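Local coordinates for protein putative sarcosine dimethylglycine methyltransferase (Galdieria sulphuraria, PDB 2O57) that probably transfers methyl groups from S-adenosylmethionine to sarcosine and dimethylglycine, at residues E43-G48 with E58-S63; E68-E73 with V182-D187; S72-T77 with G288-K293. One frame throughout, in Å; residues are numbered along the deposited sequence.

Contact 1. Residues E43-G48 with E58-S63; sequences EDIHVG and EIREAS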
loop_
_atom_site.group_PDB
_atom_site.type_symbol
_atom_site.label_atom_id
_atom_site.label_comp_id
_atom_site.label_asym_id
_atom_site.label_seq_id
_atom_site.Cartn_x
_atom_site.Cartn_y
_atom_site.Cartn_z
ATOM N N GLU A 43 24.288 -3.720 -4.722
ATOM C CA GLU A 43 22.910 -4.211 -4.623
ATOM C C GLU A 43 22.129 -3.112 -3.918
ATOM O O GLU A 43 22.152 -3.000 -2.671
ATOM C CB GLU A 43 22.837 -5.533 -3.871
ATOM C CG GLU A 43 21.454 -6.157 -3.886
ATOM C CD GLU A 43 21.307 -7.335 -2.901
ATOM O OE1 GLU A 43 22.339 -7.835 -2.416
ATOM O OE2 GLU A 43 20.152 -7.731 -2.590
ATOM N N ASP A 44 21.470 -2.289 -4.733
ATOM C CA ASP A 44 20.939 -0.998 -4.288
ATOM C C ASP A 44 19.925 -1.117 -3.160
ATOM O O ASP A 44 19.074 -2.005 -3.196
ATOM C CB ASP A 44 20.286 -0.276 -5.451
ATOM C CG ASP A 44 21.237 -0.049 -6.595
ATOM O OD1 ASP A 44 21.756 1.070 -6.735
ATOM O OD2 ASP A 44 21.468 -0.986 -7.345
ATOM N N ILE A 45 20.048 -0.196 -2.208
ATOM C CA ILE A 45 19.117 0.044 -1.095
ATOM C C ILE A 45 18.091 1.147 -1.394
ATOM O O ILE A 45 18.440 2.258 -1.855
ATOM C CB ILE A 45 19.934 0.457 0.184
ATOM C CG1 ILE A 45 20.930 -0.641 0.564
ATOM C CG2 ILE A 45 19.001 0.874 1.401
ATOM C CD1 ILE A 45 20.270 -2.017 0.978
ATOM N N HIS A 46 16.838 0.880 -1.036
ATOM C CA HIS A 46 15.790 1.886 -1.080
ATOM C C HIS A 46 15.008 1.754 0.223
ATOM O O HIS A 46 15.313 0.858 1.029
ATOM C CB HIS A 46 14.849 1.691 -2.291
ATOM C CG HIS A 46 15.579 1.608 -3.600
ATOM N ND1 HIS A 46 16.007 0.412 -4.130
ATOM C CD2 HIS A 46 16.023 2.576 -4.438
ATOM C CE1 HIS A 46 16.648 0.637 -5.265
ATOM N NE2 HIS A 46 16.678 1.947 -5.475
ATOM N N VAL A 47 14.029 2.638 0.423
ATOM C CA VAL A 47 13.267 2.634 1.682
ATOM C C VAL A 47 12.694 1.241 1.915
ATOM O O VAL A 47 12.100 0.688 1.034
ATOM C CB VAL A 47 12.214 3.729 1.734
ATOM C CG1 VAL A 47 11.438 3.689 3.053
ATOM C CG2 VAL A 47 12.898 5.137 1.577
ATOM N N GLY A 48 12.934 0.685 3.103
ATOM C CA GLY A 48 12.619 -0.691 3.413
ATOM C C GLY A 48 11.250 -0.907 4.049
ATOM O O GLY A 48 10.630 0.032 4.553
ATOM N N GLU A 58 17.433 -5.849 9.751
ATOM C CA GLU A 58 18.538 -5.312 8.967
ATOM C C GLU A 58 18.006 -4.537 7.760
ATOM O O GLU A 58 16.990 -4.907 7.159
ATOM C CB GLU A 58 19.476 -6.443 8.499
ATOM C CG GLU A 58 20.020 -7.378 9.599
ATOM C CD GLU A 58 21.144 -6.782 10.414
ATOM O OE1 GLU A 58 21.461 -5.568 10.231
ATOM O OE2 GLU A 58 21.720 -7.548 11.248
ATOM N N ILE A 59 18.718 -3.471 7.400
ATOM C CA ILE A 59 18.341 -2.621 6.282
ATOM C C ILE A 59 18.306 -3.442 4.963
ATOM O O ILE A 59 17.388 -3.317 4.183
ATOM C CB ILE A 59 19.312 -1.421 6.198
ATOM C CG1 ILE A 59 19.119 -0.521 7.432
ATOM C CG2 ILE A 59 19.190 -0.682 4.839
ATOM C CD1 ILE A 59 20.047 0.688 7.492
ATOM N N ARG A 60 19.319 -4.274 4.732
ATOM C CA ARG A 60 19.349 -5.162 3.563
ATOM C C ARG A 60 18.044 -5.972 3.443
ATOM O O ARG A 60 17.405 -6.001 2.391
ATOM C CB ARG A 60 20.549 -6.145 3.669
ATOM C CG ARG A 60 20.551 -7.292 2.661
ATOM C CD ARG A 60 20.771 -6.809 1.236
ATOM N NE ARG A 60 22.161 -6.434 0.993
ATOM C CZ ARG A 60 22.566 -5.502 0.130
ATOM N NH1 ARG A 60 21.670 -4.807 -0.589
ATOM N NH2 ARG A 60 23.878 -5.267 -0.012
ATOM N N GLU A 61 17.678 -6.647 4.526
ATOM C CA GLU A 61 16.467 -7.483 4.553
ATOM C C GLU A 61 15.225 -6.636 4.249
ATOM O O GLU A 61 14.415 -7.014 3.422
ATOM C CB GLU A 61 16.311 -8.158 5.928
ATOM C CG GLU A 61 17.064 -9.454 6.098
ATOM C CD GLU A 61 16.480 -10.583 5.212
ATOM O OE1 GLU A 61 15.670 -11.419 5.715
ATOM O OE2 GLU A 61 16.813 -10.605 4.006
ATOM N N ALA A 62 15.068 -5.495 4.942
ATOM C CA ALA A 62 13.925 -4.596 4.702
ATOM C C ALA A 62 13.862 -4.052 3.255
ATOM O O ALA A 62 12.791 -3.964 2.668
ATOM C CB ALA A 62 13.956 -3.437 5.669
ATOM N N SER A 63 15.011 -3.650 2.706
ATOM C CA SER A 63 15.059 -3.147 1.333
ATOM C C SER A 63 14.663 -4.288 0.343
ATOM O O SER A 63 13.964 -4.027 -0.632
ATOM C CB SER A 63 16.436 -2.560 1.011
ATOM O OG SER A 63 16.468 -2.061 -0.296
HETATM O O HOH W 1 18.947 -5.499 -1.001
HETATM O O HOH W 2 17.198 -3.678 -2.181
HETATM O O HOH W 3 14.645 -1.531 -2.502
#
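The carboxylate of Glu43 lies flat over one face of the Arg60 guanidinium. The two planes are only 3° apart, and Glu43 OE1 sits 3.4 Å above the guanidinium plane, over its centre. Glu43 OE1 and Arg60 NH1 form a salt bridge at 3.6 Å, but it is one of charges alone, because no N-H points at the oxygen. Instead, Arg60 NH1 spends its hydrogens in the guanidinium plane. One goes to Glu43 O at 2.8 Å, in a nearly straight bond that reaches the oxygen from above the carbonyl plane. The other goes to water 1, which in turn donates to Glu43 OE2. The Arg60 chain bends twice, at chi2 and chi3, which brings its end back to the loop. Arg60 NH2 is held separately by Trp40 O.

Segment 43-48 belongs to the loop between helices 27-40 and 59-76, and segment 58-63 opens the second of these, with Glu58 at its N-cap. The loop borders the probable cofactor site of a Rossmann-like methyltransferase: the Asp44 carboxylate accepts from the backbone N-H of Tyr93 and Gly95, in a glycine-rich turn of the type that commonly binds S-adenosylmethionine.

Ser63 serves the middle of segment 43-48. Its OG, anti to the backbone N (chi1 -179°), receives the N-H of His46 at 3.1 Å. Waters 2 and 3 link the same oxygen to Asp44 O and to His46 ND1, water 3 lying in the plane of the imidazole. Ile45 crosses Ile59 at about a right angle, with CG2 against Ile59 CG2 at 3.8 Å, while its CD1 reaches Arg60 NH1 and Ser63 CB. At the far end Gly48 CA passes 3.4 Å from Ala62 O, where a CB would run into the Ala62 methyl.

Contact 2. Residues E68-E73 with V182-D187; sequences EWLASE and VMAITD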
loop_
_atom_site.group_PDB
_atom_site.type_symbol
_atom_site.label_atom_id
_atom_site.label_comp_id
_atom_site.label_asym_id
_atom_site.label_seq_id
_atom_site.Cartn_x
_atom_site.Cartn_y
_atom_site.Cartn_z
ATOM N N GLU A 68 10.566 -7.217 -3.225
ATOM C CA GLU A 68 9.600 -8.331 -3.348
ATOM C C GLU A 68 8.175 -7.801 -3.387
ATOM O O GLU A 68 7.372 -8.260 -4.195
ATOM C CB GLU A 68 9.725 -9.322 -2.181
ATOM C CG GLU A 68 11.028 -10.137 -2.178
ATOM C CD GLU A 68 11.103 -11.215 -3.257
ATOM O OE1 GLU A 68 10.075 -11.518 -3.916
ATOM O OE2 GLU A 68 12.206 -11.789 -3.424
ATOM N N TRP A 69 7.855 -6.859 -2.493
ATOM C CA TRP A 69 6.490 -6.275 -2.435
ATOM C C TRP A 69 6.169 -5.547 -3.749
ATOM O O TRP A 69 5.128 -5.789 -4.360
ATOM C CB TRP A 69 6.317 -5.300 -1.231
ATOM C CG TRP A 69 5.126 -4.368 -1.394
ATOM C CD1 TRP A 69 3.794 -4.726 -1.416
ATOM C CD2 TRP A 69 5.161 -2.939 -1.594
ATOM N NE1 TRP A 69 3.013 -3.606 -1.624
ATOM C CE2 TRP A 69 3.820 -2.501 -1.719
ATOM C CE3 TRP A 69 6.198 -1.991 -1.666
ATOM C CZ2 TRP A 69 3.489 -1.166 -1.924
ATOM C CZ3 TRP A 69 5.874 -0.648 -1.878
ATOM C CH2 TRP A 69 4.516 -0.246 -2.000
ATOM N N LEU A 70 7.050 -4.649 -4.182
ATOM C CA LEU A 70 6.766 -3.849 -5.379
ATOM C C LEU A 70 6.648 -4.744 -6.613
ATOM O O LEU A 70 5.752 -4.550 -7.418
ATOM C CB LEU A 70 7.805 -2.746 -5.637
ATOM C CG LEU A 70 7.377 -1.653 -6.659
ATOM C CD1 LEU A 70 6.217 -0.746 -6.085
ATOM C CD2 LEU A 70 8.605 -0.750 -6.945
ATOM N N ALA A 71 7.530 -5.733 -6.716
ATOM C CA ALA A 71 7.521 -6.676 -7.822
ATOM C C ALA A 71 6.224 -7.509 -7.784
ATOM O O ALA A 71 5.628 -7.769 -8.807
ATOM C CB ALA A 71 8.737 -7.554 -7.777
ATOM N N SER A 72 5.774 -7.873 -6.583
ATOM C CA SER A 72 4.525 -8.615 -6.451
ATOM C C SER A 72 3.321 -7.793 -6.918
ATOM O O SER A 72 2.445 -8.322 -7.591
ATOM C CB SER A 72 4.355 -9.118 -5.006
ATOM O OG SER A 72 3.141 -9.840 -4.864
ATOM N N GLU A 73 3.300 -6.496 -6.597
ATOM C CA GLU A 73 2.210 -5.604 -6.993
ATOM C C GLU A 73 2.215 -5.530 -8.530
ATOM O O GLU A 73 1.192 -5.734 -9.162
ATOM C CB GLU A 73 2.356 -4.204 -6.352
ATOM C CG GLU A 73 2.251 -4.204 -4.784
ATOM C CD GLU A 73 0.847 -4.388 -4.271
ATOM O OE1 GLU A 73 -0.117 -4.293 -5.075
ATOM O OE2 GLU A 73 0.684 -4.620 -3.066
ATOM N N VAL A 182 2.361 -0.647 -17.655
ATOM C CA VAL A 182 2.114 -0.370 -16.249
ATOM C C VAL A 182 3.373 0.257 -15.641
ATOM O O VAL A 182 4.491 -0.188 -15.933
ATOM C CB VAL A 182 1.672 -1.663 -15.474
ATOM C CG1 VAL A 182 1.571 -1.417 -13.942
ATOM C CG2 VAL A 182 0.287 -2.127 -15.959
HETATM N N MSE A 183 3.197 1.283 -14.812
HETATM C CA MSE A 183 4.348 1.851 -14.122
HETATM C C MSE A 183 4.222 1.667 -12.624
HETATM O O MSE A 183 3.192 2.035 -12.037
HETATM C CB MSE A 183 4.481 3.339 -14.428
HETATM C CG MSE A 183 5.571 4.003 -13.569
HETATM SE SE MSE A 183 6.280 5.679 -14.260
HETATM C CE MSE A 183 4.828 6.806 -13.912
ATOM N N ALA A 184 5.281 1.170 -11.996
ATOM C CA ALA A 184 5.328 1.059 -10.536
ATOM C C ALA A 184 6.416 1.993 -10.000
ATOM O O ALA A 184 7.584 1.896 -10.404
ATOM C CB ALA A 184 5.583 -0.401 -10.093
ATOM N N ILE A 185 6.038 2.902 -9.096
ATOM C CA ILE A 185 7.002 3.850 -8.509
ATOM C C ILE A 185 6.920 3.862 -7.008
ATOM O O ILE A 185 5.869 3.503 -6.414
ATOM C CB ILE A 185 6.845 5.314 -9.019
ATOM C CG1 ILE A 185 5.522 5.962 -8.525
ATOM C CG2 ILE A 185 6.951 5.352 -10.529
ATOM C CD1 ILE A 185 5.482 7.487 -8.771
ATOM N N THR A 186 8.037 4.237 -6.386
ATOM C CA THR A 186 8.081 4.558 -4.960
ATOM C C THR A 186 8.831 5.897 -4.837
ATOM O O THR A 186 9.656 6.218 -5.696
ATOM C CB THR A 186 8.771 3.454 -4.045
ATOM O OG1 THR A 186 10.207 3.371 -4.261
ATOM C CG2 THR A 186 8.091 2.095 -4.118
ATOM N N ASP A 187 8.527 6.690 -3.810
ATOM C CA ASP A 187 9.219 7.964 -3.631
ATOM C C ASP A 187 9.011 8.458 -2.217
ATOM O O ASP A 187 7.872 8.487 -1.716
ATOM C CB ASP A 187 8.632 8.986 -4.624
ATOM C CG ASP A 187 9.681 9.982 -5.173
ATOM O OD1 ASP A 187 10.875 9.637 -5.259
ATOM O OD2 ASP A 187 9.269 11.103 -5.552
#
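Helix 59-76 packs here on strand 181-190, in the mixed sheet of the methyltransferase fold. Segments 68-73 and 182-187 run nearly antiparallel, at 155°, and their axes come within 9.3 Å. The groups that touch are apolar.

Leu70 is the main side chain on the helix side. Its CG stands anti to the backbone N (chi1 -165°), which carries the isobutyl group down to the strand. There the branch meets two residues that face the helix, Ala184 and Thr186. Leu70 CG and CD1 both lie at 4.1 Å from Ala184 CB. Both Leu70 methyls reach the Thr186 methyl, CD1 at 3.9 Å from CG2 and CD2 at 4.0 Å from the same atom. The two side chains cross at a slant. Ile185 lies between Ala184 and Thr186 in sequence, and its side chain leaves from the other face of the strand.

Thr186 divides its two branches. CG2 takes the apolar contacts, and OG1 turns to Asp158, to which it is hydrogen-bonded. The same methyl also meets Trp69, 4.2 Å from CZ3. Here the two side chains pass one another heading opposite ways. The indole is also tied within its own helix, one turn on, to Glu73: Trp69 NE1 donates to Glu73 OE2 at 2.9 Å. This bond is bent, 131° at the hydrogen, and meets the oxygen on its anti side. Glu73 OE1 has salt bridges with Arg230 and with Arg234 of the second subunit, so charges at the dimer contact probably help to position the carboxylate that meets the ring.

Leu70 also touches Trp155 and Gln157 on the neighbouring strand 151-157. This is the helix-on-sheet packing of a Rossmann-like class I methyltransferase, with alternate strand residues turned to the helix.

Contact 3. Residues S72-T77 with G288-K293; sequences SELAMT and GMLFRK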
loop_
_atom_site.group_PDB
_atom_site.type_symbol
_atom_site.label_atom_id
_atom_site.label_comp_id
_atom_site.label_asym_id
_atom_site.label_seq_id
_atom_site.Cartn_x
_atom_site.Cartn_y
_atom_site.Cartn_z
ATOM N N SER A 72 5.774 -7.873 -6.583
ATOM C CA SER A 72 4.525 -8.615 -6.451
ATOM C C SER A 72 3.321 -7.793 -6.918
ATOM O O SER A 72 2.445 -8.322 -7.591
ATOM C CB SER A 72 4.355 -9.118 -5.006
ATOM O OG SER A 72 3.141 -9.840 -4.864
ATOM N N GLU A 73 3.300 -6.496 -6.597
ATOM C CA GLU A 73 2.210 -5.604 -6.993
ATOM C C GLU A 73 2.215 -5.530 -8.530
ATOM O O GLU A 73 1.192 -5.734 -9.162
ATOM C CB GLU A 73 2.356 -4.204 -6.352
ATOM C CG GLU A 73 2.251 -4.204 -4.784
ATOM C CD GLU A 73 0.847 -4.388 -4.271
ATOM O OE1 GLU A 73 -0.117 -4.293 -5.075
ATOM O OE2 GLU A 73 0.684 -4.620 -3.066
ATOM N N LEU A 74 3.387 -5.301 -9.111
ATOM C CA LEU A 74 3.542 -5.242 -10.551
ATOM C C LEU A 74 3.132 -6.561 -11.233
ATOM O O LEU A 74 2.477 -6.546 -12.270
ATOM C CB LEU A 74 4.990 -4.902 -10.895
ATOM C CG LEU A 74 5.308 -4.300 -12.260
ATOM C CD1 LEU A 74 4.366 -3.142 -12.618
ATOM C CD2 LEU A 74 6.777 -3.796 -12.236
ATOM N N ALA A 75 3.531 -7.695 -10.661
ATOM C CA ALA A 75 3.211 -9.012 -11.245
ATOM C C ALA A 75 1.695 -9.267 -11.341
ATOM O O ALA A 75 1.203 -9.886 -12.317
ATOM C CB ALA A 75 3.902 -10.138 -10.463
HETATM N N MSE A 76 0.956 -8.782 -10.329
HETATM C CA MSE A 76 -0.515 -8.927 -10.302
HETATM C C MSE A 76 -1.168 -8.220 -11.500
HETATM O O MSE A 76 -2.279 -8.574 -11.884
HETATM C CB MSE A 76 -1.116 -8.404 -8.969
HETATM C CG MSE A 76 -0.690 -9.205 -7.728
HETATM SE SE MSE A 76 -1.483 -10.948 -7.732
HETATM C CE MSE A 76 -3.154 -10.518 -6.839
ATOM N N THR A 77 -0.487 -7.243 -12.109
ATOM C CA THR A 77 -1.061 -6.559 -13.297
ATOM C C THR A 77 -0.851 -7.324 -14.613
ATOM O O THR A 77 -1.355 -6.889 -15.654
ATOM C CB THR A 77 -0.528 -5.084 -13.472
ATOM O OG1 THR A 77 0.823 -5.103 -13.964
ATOM C CG2 THR A 77 -0.643 -4.276 -12.138
ATOM N N GLY A 288 3.936 4.946 -2.576
ATOM C CA GLY A 288 4.096 3.926 -3.617
ATOM C C GLY A 288 2.870 4.034 -4.514
ATOM O O GLY A 288 1.767 4.298 -4.010
HETATM N N MSE A 289 3.040 3.844 -5.823
HETATM C CA MSE A 289 1.908 3.922 -6.746
HETATM C C MSE A 289 2.068 3.018 -7.958
HETATM O O MSE A 289 3.169 2.780 -8.410
HETATM C CB MSE A 289 1.710 5.339 -7.270
HETATM C CG MSE A 289 1.923 6.424 -6.220
HETATM SE SE MSE A 289 1.896 8.239 -6.858
HETATM C CE MSE A 289 -0.024 8.440 -7.278
ATOM N N LEU A 290 0.946 2.551 -8.496
ATOM C CA LEU A 290 0.954 1.876 -9.785
ATOM C C LEU A 290 -0.028 2.569 -10.701
ATOM O O LEU A 290 -1.139 2.966 -10.287
ATOM C CB LEU A 290 0.605 0.407 -9.661
ATOM C CG LEU A 290 1.755 -0.543 -9.304
ATOM C CD1 LEU A 290 1.985 -0.503 -7.732
ATOM C CD2 LEU A 290 1.261 -1.871 -9.746
ATOM N N PHE A 291 0.394 2.725 -11.945
ATOM C CA PHE A 291 -0.403 3.392 -12.963
ATOM C C PHE A 291 -0.526 2.474 -14.150
ATOM O O PHE A 291 0.329 1.606 -14.354
ATOM C CB PHE A 291 0.299 4.656 -13.466
ATOM C CG PHE A 291 0.684 5.637 -12.390
ATOM C CD1 PHE A 291 -0.227 6.589 -11.939
ATOM C CD2 PHE A 291 1.975 5.637 -11.868
ATOM C CE1 PHE A 291 0.142 7.527 -10.962
ATOM C CE2 PHE A 291 2.358 6.575 -10.904
ATOM C CZ PHE A 291 1.438 7.516 -10.450
ATOM N N ARG A 292 -1.573 2.663 -14.943
ATOM C CA ARG A 292 -1.620 2.028 -16.244
ATOM C C ARG A 292 -1.880 3.076 -17.328
ATOM O O ARG A 292 -2.647 4.018 -17.121
ATOM C CB ARG A 292 -2.677 0.922 -16.293
ATOM C CG ARG A 292 -2.666 0.119 -17.602
ATOM C CD ARG A 292 -3.775 -0.930 -17.717
ATOM N NE ARG A 292 -3.700 -2.046 -16.772
ATOM C CZ ARG A 292 -2.958 -3.154 -16.896
ATOM N NH1 ARG A 292 -2.111 -3.351 -17.932
ATOM N NH2 ARG A 292 -3.059 -4.075 -15.952
ATOM N N LYS A 293 -1.220 2.928 -18.473
ATOM C CA LYS A 293 -1.487 3.777 -19.628
ATOM C C LYS A 293 -2.820 3.373 -20.326
ATOM O O LYS A 293 -2.842 2.547 -21.256
ATOM C CB LYS A 293 -0.333 3.732 -20.629
ATOM C CG LYS A 293 -0.502 4.705 -21.787
ATOM C CD LYS A 293 0.797 4.806 -22.641
ATOM C CE LYS A 293 0.558 5.544 -23.960
ATOM N NZ LYS A 293 1.847 5.637 -24.754
HETATM O O HOH W 4 -1.459 -6.308 -18.203
#
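The apolar part of the contact centres on Leu290, whose CB points at the end of helix 59-76. Its two methyls share the work. CD1 lies against Glu73 CB at 4.0 Å, so of that side chain it is the root that is touched. CD2 is 3.9 Å from Thr77 CG2 and equally far from Glu73 O. It also comes to 4.4 Å from Leu74 CD1. Thr77 and Leu290 approach each other at a slant. Val182, on the adjoining strand 181-190, touches Leu74, Thr77 and Arg292.

The polar part lies one pair further along, at Thr77 and Arg292. The arginine is extended to CD and bends at chi3 (-66°), and this places its guanidinium beside the helix end. Arg292 NH2 gives a straight but weak hydrogen bond to Thr77 O, 3.3 Å long, with the oxygen at the guanidinium edge and in its plane. Water 4 makes a second link, donating to Thr77 O at 2.6 Å and accepting from Arg292 NH1. The firmer direct partner of NH1 is Arg180 O.

Within the helix end, Thr77 OG1 donates to Leu74 O at 2.8 Å, in the carbonyl plane. Leu74 O also accepts from Thr77 N, so one carbonyl is gripped twice by the same residue. With OG1 turned back in this way (chi1 75°), the methyl is left to face Leu290. Putting an alanine here removes both branches, which would probably leave Leu290 CD2 with a gap beside it and Leu74 O without one of its two donors.

Across the segments the arginine thus meets a neutral carbonyl rather than a carboxylate. The direct polar link is weak and its water bridge reinforces it, while apolar packing round Leu290 joins the end of the helix to strand 284-293.

Overall arrangement
All three contacts use helix 59-76, taken in order along its length. Contact 1 ties its first turn to the preceding loop, while contacts 2 and 3 set its later turns on neighbouring strands, 181-190 and 284-293. Contacts 2 and 3 share Ser72 and Glu73, and their centres are about 6 Å apart. Their strands are joined directly: Met183 O and Phe291 N, like Ile185 O and Met289 N, lie 2.9 Å apart, probably as hydrogen bonds. Contact 1 stands apart, its centre about 15 Å from that of contact 2 and about 20 Å from that of contact 3. Through Asp44 it touches the probable cofactor turn, whereas Glu73 takes contacts 2 and 3 to the second subunit.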